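Local coordinates for protein DnaK Suppressor (Chlamydia trachomatis, PDB 6PTG) that probably binds RNA polymerase and regulates transcription, as a member of the DksA/TraR family, at residues Leu77-Lys87 / Ala110-Val118. Sequence-based numbering, arbitrary orientation.
Sequences LLRQIDRALEK and AIPYATMTV
Y113 packs on helix 72-89, touching L77, Q80, I81 and A84, a compact example of how a loop without regular structure can be fastened to a helix by apolar contact, with no hydrogen bond passing between the two segments. The tyrosine can be followed outward from its backbone. Its CB rests on the helix, 3.9 Å from I81 CG1 and 4.3 Å from A84 CB. With chi1 at 52°, the ring is tucked back over its own main chain and reaches toward L77 and Q80. At the ring edge, Y113 CD1 is 4.0 Å from Q80 NE2, near the ring plane, and the amide plane stands at 82° to the ring. Over the ring centre sits L77 CD1, a CH-pi contact 3.6 Å from the centroid and 15° off the normal; the same methyl is 3.5 Å from Y113 CZ and 4.0 Å from Y113 OH at the tip. I111 CG2 covers the opposite face nearer the rim, sandwiching the ring between methyls of helix and loop. Y113 belongs to a type I beta turn from I111 to A114, in the sequence region matching the DksA/TraR C4-type zinc-finger family, though with a single cysteine, C96, the chain cannot supply the four such a finger uses; the loop connects helix 105-110 to helix 118-129, and helix 13-33 packs against L77, A84 and P112. Two residues on, T115 turns its methyl to the next part of the helix, meeting A84 CB and R83 CG, with T115 CG2 3.7 Å from K87 CD. These are contacts of the aliphatic stems, for the charged ends of R83 and K87 both reach D97. R83 NH1 additionally bridges to E86 OE1 and to E90, and K87 NZ bonds to the carbonyls of S92 and I95.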
loop_
_atom_site.group_PDB
_atom_site.type_symbol
_atom_site.label_atom_id
_atom_site.label_comp_id
_atom_site.label_asym_id
_atom_site.label_seq_id
_atom_site.Cartn_x
_atom_site.Cartn_y
_atom_site.Cartn_z
ATOM N N LEU B 77 -10.250 11.603 -5.397
ATOM C CA LEU B 77 -9.190 12.600 -5.309
ATOM C C LEU B 77 -9.083 13.191 -3.907
ATOM O O LEU B 77 -7.975 13.436 -3.417
ATOM C CB LEU B 77 -9.433 13.697 -6.340
ATOM C CG LEU B 77 -8.360 14.777 -6.427
ATOM C CD1 LEU B 77 -7.007 14.134 -6.585
ATOM C CD2 LEU B 77 -8.651 15.702 -7.596
ATOM N N LEU B 78 -10.220 13.441 -3.249
ATOM C CA LEU B 78 -10.186 13.972 -1.888
ATOM C C LEU B 78 -9.534 12.992 -0.923
ATOM O O LEU B 78 -8.833 13.403 0.008
ATOM C CB LEU B 78 -11.596 14.317 -1.412
ATOM C CG LEU B 78 -12.234 15.569 -2.007
ATOM C CD1 LEU B 78 -13.664 15.710 -1.528
ATOM C CD2 LEU B 78 -11.420 16.801 -1.635
ATOM N N ARG B 79 -9.771 11.691 -1.116
ATOM C CA ARG B 79 -9.121 10.696 -0.271
ATOM C C ARG B 79 -7.607 10.713 -0.461
ATOM O O ARG B 79 -6.855 10.665 0.519
ATOM C CB ARG B 79 -9.691 9.308 -0.565
ATOM N N GLN B 80 -7.142 10.824 -1.712
ATOM C CA GLN B 80 -5.704 10.861 -1.984
ATOM C C GLN B 80 -5.047 12.112 -1.412
ATOM O O GLN B 80 -3.948 12.036 -0.847
ATOM C CB GLN B 80 -5.448 10.766 -3.489
ATOM C CG GLN B 80 -4.910 9.416 -3.949
ATOM C CD GLN B 80 -4.960 9.252 -5.462
ATOM O OE1 GLN B 80 -6.018 9.395 -6.082
ATOM N NE2 GLN B 80 -3.813 8.945 -6.061
ATOM N N ILE B 81 -5.690 13.273 -1.558
ATOM C CA ILE B 81 -5.117 14.516 -1.041
ATOM C C ILE B 81 -4.980 14.447 0.475
ATOM O O ILE B 81 -3.941 14.809 1.040
ATOM C CB ILE B 81 -5.966 15.723 -1.483
ATOM C CG1 ILE B 81 -5.759 16.009 -2.971
ATOM C CG2 ILE B 81 -5.629 16.962 -0.658
ATOM C CD1 ILE B 81 -6.811 16.916 -3.570
ATOM N N ASP B 82 -6.038 13.995 1.158
ATOM C CA ASP B 82 -5.981 13.834 2.610
ATOM C C ASP B 82 -4.870 12.876 3.029
ATOM O O ASP B 82 -4.165 13.126 4.014
ATOM C CB ASP B 82 -7.333 13.353 3.135
ATOM C CG ASP B 82 -8.359 14.470 3.214
ATOM O OD1 ASP B 82 -7.955 15.632 3.416
ATOM O OD2 ASP B 82 -9.569 14.184 3.087
ATOM N N ARG B 83 -4.713 11.760 2.308
ATOM C CA ARG B 83 -3.653 10.807 2.633
ATOM C C ARG B 83 -2.271 11.411 2.423
ATOM O O ARG B 83 -1.368 11.213 3.246
ATOM C CB ARG B 83 -3.812 9.534 1.801
ATOM C CG ARG B 83 -2.703 8.516 2.027
ATOM C CD ARG B 83 -2.533 8.212 3.517
ATOM N NE ARG B 83 -1.303 7.473 3.795
ATOM C CZ ARG B 83 -0.738 7.399 4.994
ATOM N NH1 ARG B 83 -1.289 8.027 6.024
ATOM N NH2 ARG B 83 0.384 6.713 5.160
ATOM N N ALA B 84 -2.084 12.151 1.328
ATOM C CA ALA B 84 -0.808 12.825 1.107
ATOM C C ALA B 84 -0.510 13.812 2.229
ATOM O O ALA B 84 0.637 13.925 2.678
ATOM C CB ALA B 84 -0.808 13.525 -0.253
ATOM N N LEU B 85 -1.536 14.525 2.707
ATOM C CA LEU B 85 -1.352 15.436 3.831
ATOM C C LEU B 85 -0.991 14.682 5.107
ATOM O O LEU B 85 -0.140 15.139 5.878
ATOM C CB LEU B 85 -2.612 16.275 4.037
ATOM C CG LEU B 85 -2.837 17.384 3.010
ATOM C CD1 LEU B 85 -4.230 17.989 3.127
ATOM C CD2 LEU B 85 -1.768 18.460 3.162
ATOM N N GLU B 86 -1.627 13.526 5.347
ATOM C CA GLU B 86 -1.261 12.699 6.495
ATOM C C GLU B 86 0.186 12.240 6.409
ATOM O O GLU B 86 0.911 12.267 7.409
ATOM C CB GLU B 86 -2.188 11.491 6.609
ATOM C CG GLU B 86 -3.627 11.831 6.928
ATOM C CD GLU B 86 -4.526 10.615 6.887
ATOM O OE1 GLU B 86 -3.993 9.483 6.913
ATOM O OE2 GLU B 86 -5.763 10.795 6.825
ATOM N N LYS B 87 0.625 11.791 5.231
ATOM C CA LYS B 87 2.006 11.338 5.103
ATOM C C LYS B 87 2.994 12.461 5.389
ATOM O O LYS B 87 4.106 12.200 5.855
ATOM C CB LYS B 87 2.249 10.746 3.716
ATOM C CG LYS B 87 1.497 9.461 3.475
ATOM C CD LYS B 87 1.560 9.008 2.029
ATOM C CE LYS B 87 2.979 8.684 1.616
ATOM N NZ LYS B 87 3.651 7.826 2.624
ATOM N N ALA B 110 4.650 16.833 -10.384
ATOM C CA ALA B 110 3.486 16.885 -11.259
ATOM C C ALA B 110 2.214 16.504 -10.511
ATOM O O ALA B 110 1.158 17.109 -10.728
ATOM C CB ALA B 110 3.700 15.969 -12.470
ATOM N N ILE B 111 2.296 15.496 -9.648
ATOM C CA ILE B 111 1.154 14.988 -8.891
ATOM C C ILE B 111 1.469 15.065 -7.401
ATOM O O ILE B 111 1.957 14.080 -6.826
ATOM C CB ILE B 111 0.811 13.547 -9.295
ATOM C CG1 ILE B 111 0.794 13.398 -10.813
ATOM C CG2 ILE B 111 -0.532 13.159 -8.731
ATOM C CD1 ILE B 111 0.335 12.038 -11.273
ATOM N N PRO B 112 1.219 16.198 -6.735
ATOM C CA PRO B 112 1.618 16.318 -5.322
ATOM C C PRO B 112 0.865 15.386 -4.378
ATOM O O PRO B 112 1.325 15.195 -3.247
ATOM C CB PRO B 112 1.339 17.795 -5.003
ATOM C CG PRO B 112 0.277 18.194 -5.979
ATOM C CD PRO B 112 0.601 17.440 -7.236
ATOM N N TYR B 113 -0.262 14.800 -4.798
ATOM C CA TYR B 113 -1.019 13.852 -3.984
ATOM C C TYR B 113 -0.669 12.396 -4.287
ATOM O O TYR B 113 -1.414 11.490 -3.902
ATOM C CB TYR B 113 -2.524 14.084 -4.145
ATOM C CG TYR B 113 -3.008 14.114 -5.577
ATOM C CD1 TYR B 113 -3.344 12.941 -6.247
ATOM C CD2 TYR B 113 -3.139 15.320 -6.257
ATOM C CE1 TYR B 113 -3.786 12.966 -7.556
ATOM C CE2 TYR B 113 -3.582 15.355 -7.566
ATOM C CZ TYR B 113 -3.903 14.176 -8.212
ATOM O OH TYR B 113 -4.347 14.216 -9.515
ATOM N N ALA B 114 0.442 12.153 -4.969
ATOM C CA ALA B 114 0.877 10.790 -5.240
ATOM C C ALA B 114 1.386 10.161 -3.955
ATOM O O ALA B 114 2.315 10.681 -3.329
ATOM C CB ALA B 114 1.971 10.788 -6.303
ATOM N N THR B 115 0.748 9.070 -3.537
ATOM C CA THR B 115 1.133 8.343 -2.334
ATOM C C THR B 115 1.710 6.969 -2.629
ATOM O O THR B 115 2.128 6.275 -1.704
ATOM C CB THR B 115 -0.063 8.206 -1.396
ATOM O OG1 THR B 115 -1.112 7.509 -2.076
ATOM C CG2 THR B 115 -0.550 9.570 -0.958
ATOM N N MET B 116 1.767 6.569 -3.894
ATOM C CA MET B 116 2.319 5.284 -4.284
ATOM C C MET B 116 3.176 5.486 -5.524
ATOM O O MET B 116 2.995 6.446 -6.276
ATOM C CB MET B 116 1.209 4.263 -4.572
ATOM C CG MET B 116 0.272 4.017 -3.417
ATOM S SD MET B 116 -1.180 3.098 -3.919
ATOM C CE MET B 116 -2.232 4.447 -4.463
ATOM N N THR B 117 4.105 4.563 -5.749
ATOM C CA THR B 117 4.766 4.536 -7.038
ATOM C C THR B 117 3.742 4.175 -8.109
ATOM O O THR B 117 2.636 3.717 -7.810
ATOM C CB THR B 117 5.930 3.541 -7.037
ATOM O OG1 THR B 117 5.445 2.212 -6.800
ATOM C CG2 THR B 117 6.961 3.915 -5.983
ATOM N N VAL B 118 4.104 4.404 -9.373
ATOM C CA VAL B 118 3.172 4.097 -10.456
ATOM C C VAL B 118 2.844 2.610 -10.470
ATOM O O VAL B 118 1.674 2.214 -10.532
ATOM C CB VAL B 118 3.739 4.563 -11.805
ATOM C CG1 VAL B 118 2.824 4.121 -12.921
ATOM C CG2 VAL B 118 3.895 6.061 -11.796
#